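Local coordinates for putative uncharacterized protein (PDB 4ZKQ) that probably binds host chemokines as a decoy receptor made by a rodent gammaherpesvirus, at residues S172-C177 against R341-K346; V308-W313 against C326-P331. All coordinates share one frame; numbering follows the deposited sequence.

Contact 1. Residues S172-C177 against R341-K346; sequences SGAGVC and RRIMSK
I343 and M344 turn their side chains onto S172, G173 and A174 through first torsions of the same kind. I343 CG1 and M344 CG each stand anti to the carbonyl carbon, beside the backbone N (chi1 -73° and -81°), and both groups continue in extended form. They meet an ST turn at the end of the β-hairpin formed by strands 161-169 and 175-181, in which S172 OG accepts a hydrogen bond from A174 N at 3.0 Å. The contact thus joins that hairpin to the loop following strand 341-342, which belongs to a different β-sheet. I343 divides its two branches between neighbouring residues. At the end of the extended branch, I343 CD1 packs against the methyl of the alanine, A174 CB, at 3.9 Å, while I343 CG2 rests on the carbonyl of the glycine at 3.6 Å from G173 O. The M344 side chain sets out toward the turn and then lies along it, CG and SD by S172 O and CE by G173 CA. M344 CE reaches G173 CA at 3.5 Å, where the glycine, with a positive phi of 99°, offers only backbone. The S172 carbonyl is the tightest spot, since M344 CG approaches S172 O to 3.0 Å and the sulfur, M344 SD, lies 3.3 Å from the same oxygen. The direct contacts are apolar or van der Waals in kind, and the polar link is made by one water. Around this patch, S172 and A174 also touch A327 of strand 324-330, and further along the hairpin strand C177 forms a disulfide with C52. The bridging water accepts from M344 N at 3.2 Å and donates to S172 O at 2.9 Å, tying the two backbones together.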
ATOM      1  N   SER A 172       0.451   4.803 -10.360  1.00 18.36           N
ATOM      2  CA  SER A 172       1.735   4.895 -11.051  1.00 17.67           C
ATOM      3  C   SER A 172       2.048   3.680 -11.922  1.00 25.07           C
ATOM      4  O   SER A 172       2.855   3.764 -12.845  1.00 22.87           O
ATOM      5  CB  SER A 172       2.862   5.048 -10.040  1.00 18.08           C
ATOM      6  OG  SER A 172       3.008   3.844  -9.304  1.00 15.95           O
ATOM      7  N   GLY A 173       1.437   2.547 -11.594  1.00 20.26           N
ATOM      8  CA  GLY A 173       1.805   1.276 -12.196  1.00 20.72           C
ATOM      9  C   GLY A 173       2.718   0.448 -11.306  1.00 16.41           C
ATOM     10  O   GLY A 173       2.971  -0.725 -11.586  1.00 17.14           O
ATOM     11  N   ALA A 174       3.216   1.049 -10.228  1.00 12.48           N
ATOM     12  CA  ALA A 174       4.085   0.328  -9.304  1.00 14.77           C
ATOM     13  C   ALA A 174       3.336  -0.835  -8.658  1.00 16.27           C
ATOM     14  O   ALA A 174       2.171  -0.703  -8.282  1.00 13.67           O
ATOM     15  CB  ALA A 174       4.625   1.268  -8.243  1.00 16.46           C
ATOM     16  N   GLY A 175       4.014  -1.974  -8.545  1.00 10.43           N
ATOM     17  CA  GLY A 175       3.466  -3.133  -7.872  1.00 17.93           C
ATOM     18  C   GLY A 175       3.898  -3.162  -6.423  1.00 14.38           C
ATOM     19  O   GLY A 175       5.027  -3.545  -6.103  1.00 13.80           O
ATOM     20  N   VAL A 176       2.998  -2.740  -5.542  1.00 12.00           N
ATOM     21  CA  VAL A 176       3.288  -2.680  -4.120  1.00 15.47           C
ATOM     22  C   VAL A 176       2.633  -3.864  -3.431  1.00 14.20           C
ATOM     23  O   VAL A 176       1.412  -3.938  -3.319  1.00 14.33           O
ATOM     24  CB  VAL A 176       2.802  -1.365  -3.514  1.00 22.66           C
ATOM     25  CG1 VAL A 176       3.098  -1.321  -2.035  1.00 29.48           C
ATOM     26  CG2 VAL A 176       3.487  -0.212  -4.213  1.00 23.68           C
ATOM     27  N   CYS A 177       3.461  -4.790  -2.969  1.00 14.11           N
ATOM     28  CA  CYS A 177       2.962  -6.076  -2.524  1.00 11.63           C
ATOM     29  C   CYS A 177       3.135  -6.312  -1.039  1.00 11.52           C
ATOM     30  O   CYS A 177       3.972  -5.692  -0.382  1.00 10.91           O
ATOM     31  CB  CYS A 177       3.649  -7.183  -3.310  1.00 10.89           C
ATOM     32  SG  CYS A 177       3.347  -6.996  -5.078  1.00 13.72           S
ATOM     33  N   ARG A 341      14.639   3.802 -13.547  1.00 21.96           N
ATOM     34  CA  ARG A 341      13.834   3.099 -14.537  1.00 21.56           C
ATOM     35  C   ARG A 341      12.366   3.419 -14.308  1.00 22.00           C
ATOM     36  O   ARG A 341      11.810   3.060 -13.278  1.00 17.56           O
ATOM     37  CB  ARG A 341      14.033   1.582 -14.442  1.00 23.40           C
ATOM     38  CG  ARG A 341      15.447   1.104 -14.093  1.00 27.92           C
ATOM     39  CD  ARG A 341      16.336   1.118 -15.296  1.00 27.64           C
ATOM     40  NE  ARG A 341      17.338   0.054 -15.243  1.00 21.76           N
ATOM     41  CZ  ARG A 341      18.588   0.190 -14.806  1.00 23.63           C
ATOM     42  NH1 ARG A 341      19.038   1.350 -14.345  1.00 18.79           N
ATOM     43  NH2 ARG A 341      19.401  -0.854 -14.831  1.00 23.67           N
ATOM     44  N   ARG A 342      11.741   4.082 -15.269  1.00 21.20           N
ATOM     45  CA  ARG A 342      10.324   4.393 -15.192  1.00 31.06           C
ATOM     46  C   ARG A 342       9.507   3.109 -15.250  1.00 35.16           C
ATOM     47  O   ARG A 342       9.804   2.211 -16.042  1.00 26.70           O
ATOM     48  CB  ARG A 342       9.942   5.326 -16.333  1.00 33.35           C
ATOM     49  CG  ARG A 342       8.689   6.143 -16.104  1.00 53.37           C
ATOM     50  CD  ARG A 342       8.434   7.061 -17.296  1.00 77.33           C
ATOM     51  NE  ARG A 342       9.598   7.890 -17.609  1.00 61.03           N
ATOM     52  CZ  ARG A 342       9.701   8.674 -18.677  1.00 73.44           C
ATOM     53  NH1 ARG A 342       8.710   8.747 -19.557  1.00 74.18           N
ATOM     54  NH2 ARG A 342      10.803   9.387 -18.869  1.00 85.21           N
ATOM     55  N   ILE A 343       8.485   3.010 -14.408  1.00 21.61           N
ATOM     56  CA  ILE A 343       7.716   1.775 -14.333  1.00 21.95           C
ATOM     57  C   ILE A 343       6.643   1.724 -15.418  1.00 30.08           C
ATOM     58  O   ILE A 343       6.483   0.698 -16.092  1.00 32.66           O
ATOM     59  CB  ILE A 343       7.094   1.591 -12.942  1.00 16.52           C
ATOM     60  CG1 ILE A 343       8.200   1.215 -11.955  1.00 25.25           C
ATOM     61  CG2 ILE A 343       6.038   0.500 -12.980  1.00 24.24           C
ATOM     62  CD1 ILE A 343       7.746   0.993 -10.530  1.00 27.82           C
ATOM     63  N   MET A 344       5.912   2.816 -15.614  1.00 27.80           N
ATOM     64  CA  MET A 344       4.991   2.825 -16.751  1.00 46.76           C
ATOM     65  C   MET A 344       5.619   3.481 -17.970  1.00 52.65           C
ATOM     66  O   MET A 344       6.698   4.067 -17.882  1.00 50.46           O
ATOM     67  CB  MET A 344       3.681   3.512 -16.407  1.00 43.72           C
ATOM     68  CG  MET A 344       2.721   2.609 -15.647  1.00 53.95           C
ATOM     69  SD  MET A 344       1.027   3.230 -15.521  1.00 92.83           S
ATOM     70  CE  MET A 344       0.141   1.694 -15.219  1.00 46.10           C
ATOM     71  N   SER A 345       4.932   3.379 -19.103  1.00 67.99           N
ATOM     72  CA  SER A 345       5.475   3.810 -20.393  1.00 92.05           C
ATOM     73  C   SER A 345       5.987   5.252 -20.363  1.00 82.91           C
ATOM     74  O   SER A 345       7.126   5.522 -20.746  1.00 83.96           O
ATOM     75  CB  SER A 345       4.412   3.657 -21.488  1.00 89.44           C
ATOM     76  OG  SER A 345       4.874   4.169 -22.720  1.00 86.83           O
ATOM     77  N   LYS A 346       5.145   6.171 -19.899  1.00 46.95           N
ATOM     78  CA  LYS A 346       5.473   7.590 -19.961  1.00 59.59           C
ATOM     79  C   LYS A 346       5.107   8.328 -18.673  1.00 36.11           C
ATOM     80  O   LYS A 346       4.057   8.067 -18.085  1.00 38.47           O
ATOM     81  CB  LYS A 346       4.752   8.229 -21.147  1.00 73.33           C
ATOM     82  CG  LYS A 346       3.235   8.192 -21.016  1.00 86.16           C
ATOM     83  CD  LYS A 346       2.550   8.703 -22.268  1.00100.65           C
ATOM     84  CE  LYS A 346       1.037   8.649 -22.125  1.00108.98           C
ATOM     85  NZ  LYS A 346       0.551   9.463 -20.974  1.00 97.55           N
TER
HETATM   86  O   HOH W   1       5.328   5.135 -13.550  1.00 17.67           O

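Contact 2. Residues V308-W313 against C326-P331; sequences VLASVW and CAFVIP
V308, A310 and V312 pair across two antiparallel strands with I330, F328 and C326, and all six side chains project from one face of the β-hairpin 308-315/324-330. The strand axes run at 166° to each other, and the three pairs are hydrogen-bonded ones. V312 places CG1 between its backbone N and carbonyl carbon (chi1 59°), a branch that faces two neighbours on the other strand. This methyl meets the F328 ring at its edge, near the ring plane, with V312 CG1 4.1 Å from F328 CE1, and also touches C326 CB at 4.0 Å. Directly opposite F328, A310 CB approaches F328 CB to 4.2 Å; the same small methyl is touched diagonally by the extended arm of the isoleucine, I330 CD1, at 4.3 Å. F350 and L352 of strand 350-355 cover the A310, V312, C326 and F328 part of this face, and C326 is tied to C347 by a disulfide. On the reverse face L309 and V329, then S311 and A327, form the non-hydrogen-bonded pairs. Here contact is looser: L309 CD1 lies 4.4 Å from V329 CG2 and comes nearer to the backbone, at 3.6 Å from F328 O. Between the two faces, six N-H to O bonds run in three reciprocal pairs. I330 N reaches V308 O at 2.7 Å, and V308 N returns a bond to I330 O at 2.8 Å. A310 O, besides accepting from F328 N, receives a CA-H contact from A327. Every pairing side chain here is uncharged and buried, and the six N-H and six C=O groups of the three hydrogen-bonded pairs satisfy one another, so cohesion rests on the peptide ladder and apolar packing, and probably depends little on ionisation.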
ATOM      1  N   VAL A 308      16.337   1.329  -4.901  1.00 16.48           N
ATOM      2  CA  VAL A 308      15.507   2.345  -4.284  1.00 13.67           C
ATOM      3  C   VAL A 308      14.271   2.512  -5.156  1.00 18.76           C
ATOM      4  O   VAL A 308      14.376   2.542  -6.388  1.00 18.09           O
ATOM      5  CB  VAL A 308      16.269   3.686  -4.138  1.00 14.67           C
ATOM      6  CG1 VAL A 308      15.309   4.884  -4.005  1.00 15.27           C
ATOM      7  CG2 VAL A 308      17.227   3.621  -2.957  1.00 21.64           C
ATOM      8  N   LEU A 309      13.106   2.580  -4.517  1.00 13.52           N
ATOM      9  CA  LEU A 309      11.852   2.820  -5.209  1.00 14.08           C
ATOM     10  C   LEU A 309      11.468   4.272  -5.009  1.00 16.09           C
ATOM     11  O   LEU A 309      11.465   4.763  -3.880  1.00 16.18           O
ATOM     12  CB  LEU A 309      10.743   1.905  -4.693  1.00 10.44           C
ATOM     13  CG  LEU A 309       9.379   2.061  -5.360  1.00 13.78           C
ATOM     14  CD1 LEU A 309       9.409   1.578  -6.804  1.00 15.89           C
ATOM     15  CD2 LEU A 309       8.311   1.318  -4.578  1.00 17.26           C
ATOM     16  N   ALA A 310      11.170   4.959  -6.106  1.00 13.00           N
ATOM     17  CA  ALA A 310      10.737   6.346  -6.040  1.00 13.55           C
ATOM     18  C   ALA A 310       9.302   6.439  -6.530  1.00 13.76           C
ATOM     19  O   ALA A 310       8.990   5.991  -7.631  1.00 14.23           O
ATOM     20  CB  ALA A 310      11.661   7.245  -6.869  1.00 17.30           C
ATOM     21  N   SER A 311       8.424   6.986  -5.688  1.00 13.70           N
ATOM     22  CA  SER A 311       7.031   7.206  -6.050  1.00 13.41           C
ATOM     23  C   SER A 311       6.766   8.696  -5.998  1.00 16.01           C
ATOM     24  O   SER A 311       7.122   9.345  -5.021  1.00 13.75           O
ATOM     25  CB  SER A 311       6.078   6.478  -5.096  1.00 20.73           C
ATOM     26  OG  SER A 311       6.446   5.126  -4.911  1.00 20.49           O
ATOM     27  N   VAL A 312       6.137   9.234  -7.034  1.00 14.80           N
ATOM     28  CA  VAL A 312       5.796  10.651  -7.042  1.00 18.67           C
ATOM     29  C   VAL A 312       4.383  10.821  -7.550  1.00 17.61           C
ATOM     30  O   VAL A 312       3.968  10.160  -8.503  1.00 20.52           O
ATOM     31  CB  VAL A 312       6.783  11.475  -7.903  1.00 19.25           C
ATOM     32  CG1 VAL A 312       6.795  10.987  -9.344  1.00 18.31           C
ATOM     33  CG2 VAL A 312       6.458  12.972  -7.831  1.00 21.83           C
ATOM     34  N   TRP A 313       3.628  11.696  -6.898  1.00 17.32           N
ATOM     35  CA  TRP A 313       2.316  12.034  -7.406  1.00 18.22           C
ATOM     36  C   TRP A 313       1.993  13.484  -7.121  1.00 19.20           C
ATOM     37  O   TRP A 313       2.618  14.111  -6.273  1.00 17.27           O
ATOM     38  CB  TRP A 313       1.250  11.112  -6.811  1.00 17.91           C
ATOM     39  CG  TRP A 313       1.052  11.228  -5.343  1.00 18.96           C
ATOM     40  CD1 TRP A 313       1.694  10.516  -4.370  1.00 20.96           C
ATOM     41  CD2 TRP A 313       0.138  12.093  -4.670  1.00 23.59           C
ATOM     42  NE1 TRP A 313       1.231  10.885  -3.131  1.00 22.11           N
ATOM     43  CE2 TRP A 313       0.272  11.855  -3.288  1.00 19.91           C
ATOM     44  CE3 TRP A 313      -0.791  13.049  -5.101  1.00 25.32           C
ATOM     45  CZ2 TRP A 313      -0.474  12.537  -2.336  1.00 28.78           C
ATOM     46  CZ3 TRP A 313      -1.533  13.724  -4.155  1.00 26.25           C
ATOM     47  CH2 TRP A 313      -1.373  13.467  -2.790  1.00 24.08           C
ATOM     48  N   CYS A 326       3.667   8.751 -10.996  1.00 13.83           N
ATOM     49  CA  CYS A 326       4.697   7.984 -11.678  1.00 16.09           C
ATOM     50  C   CYS A 326       5.536   7.278 -10.625  1.00 19.16           C
ATOM     51  O   CYS A 326       5.548   7.687  -9.460  1.00 13.24           O
ATOM     52  CB  CYS A 326       5.578   8.890 -12.545  1.00 17.15           C
ATOM     53  SG  CYS A 326       4.637   9.942 -13.669  1.00 22.07           S
ATOM     54  N   ALA A 327       6.233   6.221 -11.029  1.00 13.97           N
ATOM     55  CA  ALA A 327       7.146   5.535 -10.127  1.00 12.43           C
ATOM     56  C   ALA A 327       8.390   5.090 -10.879  1.00 13.51           C
ATOM     57  O   ALA A 327       8.331   4.838 -12.080  1.00 15.85           O
ATOM     58  CB  ALA A 327       6.458   4.355  -9.467  1.00 12.69           C
ATOM     59  N   PHE A 328       9.509   5.025 -10.163  1.00 15.26           N
ATOM     60  CA  PHE A 328      10.801   4.688 -10.744  1.00 15.49           C
ATOM     61  C   PHE A 328      11.525   3.696  -9.866  1.00 15.73           C
ATOM     62  O   PHE A 328      11.534   3.847  -8.645  1.00 17.09           O
ATOM     63  CB  PHE A 328      11.671   5.935 -10.910  1.00 18.42           C
ATOM     64  CG  PHE A 328      10.996   7.040 -11.634  1.00 17.32           C
ATOM     65  CD1 PHE A 328      10.192   7.936 -10.950  1.00 16.69           C
ATOM     66  CD2 PHE A 328      11.156   7.188 -13.001  1.00 20.52           C
ATOM     67  CE1 PHE A 328       9.561   8.960 -11.615  1.00 22.51           C
ATOM     68  CE2 PHE A 328      10.530   8.212 -13.669  1.00 26.32           C
ATOM     69  CZ  PHE A 328       9.730   9.101 -12.973  1.00 19.97           C
ATOM     70  N   VAL A 329      12.124   2.683 -10.485  1.00 16.72           N
ATOM     71  CA  VAL A 329      13.024   1.778  -9.781  1.00 15.87           C
ATOM     72  C   VAL A 329      14.457   2.213 -10.045  1.00 16.92           C
ATOM     73  O   VAL A 329      14.844   2.415 -11.193  1.00 18.97           O
ATOM     74  CB  VAL A 329      12.856   0.310 -10.222  1.00 20.82           C
ATOM     75  CG1 VAL A 329      13.567  -0.615  -9.238  1.00 29.09           C
ATOM     76  CG2 VAL A 329      11.396  -0.057 -10.326  1.00 21.88           C
ATOM     77  N   ILE A 330      15.239   2.350  -8.980  1.00 15.21           N
ATOM     78  CA  ILE A 330      16.604   2.837  -9.090  1.00 14.91           C
ATOM     79  C   ILE A 330      17.552   1.817  -8.485  1.00 15.82           C
ATOM     80  O   ILE A 330      17.764   1.805  -7.272  1.00 19.57           O
ATOM     81  CB  ILE A 330      16.798   4.194  -8.384  1.00 15.18           C
ATOM     82  CG1 ILE A 330      15.666   5.161  -8.744  1.00 18.44           C
ATOM     83  CG2 ILE A 330      18.158   4.776  -8.752  1.00 22.43           C
ATOM     84  CD1 ILE A 330      15.726   6.482  -8.012  1.00 18.70           C
ATOM     85  N   PRO A 331      18.116   0.938  -9.326  1.00 19.82           N
ATOM     86  CA  PRO A 331      19.072  -0.028  -8.782  1.00 17.28           C
ATOM     87  C   PRO A 331      20.331   0.674  -8.294  1.00 20.38           C
ATOM     88  O   PRO A 331      20.636   1.767  -8.779  1.00 20.35           O
ATOM     89  CB  PRO A 331      19.366  -0.943  -9.973  1.00 25.85           C
ATOM     90  CG  PRO A 331      19.145  -0.084 -11.159  1.00 21.68           C
ATOM     91  CD  PRO A 331      18.024   0.853 -10.793  1.00 19.45           C
TER

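Overall arrangement
Contacts 1 and 2 are centred about 8 Å apart and meet where strands 324-330 and 341-342 pair. The hairpin of contact 2 is extended by the second segment of contact 1 through probable backbone hydrogen bonds, R341 N to V329 O at 2.7 Å and I343 N to A327 O at 3.0 Å. Close by, the turn at S172-A174 approaches the hairpin itself, with S172 OG 3.5 Å from A327 CB. Contact 2 is a local pairing within one sheet, and along the sequence it lies inside the stretch of chain that contact 1 closes; contact 1 sets the loop just after edge strand 341-342 against the hairpin turn of another sheet.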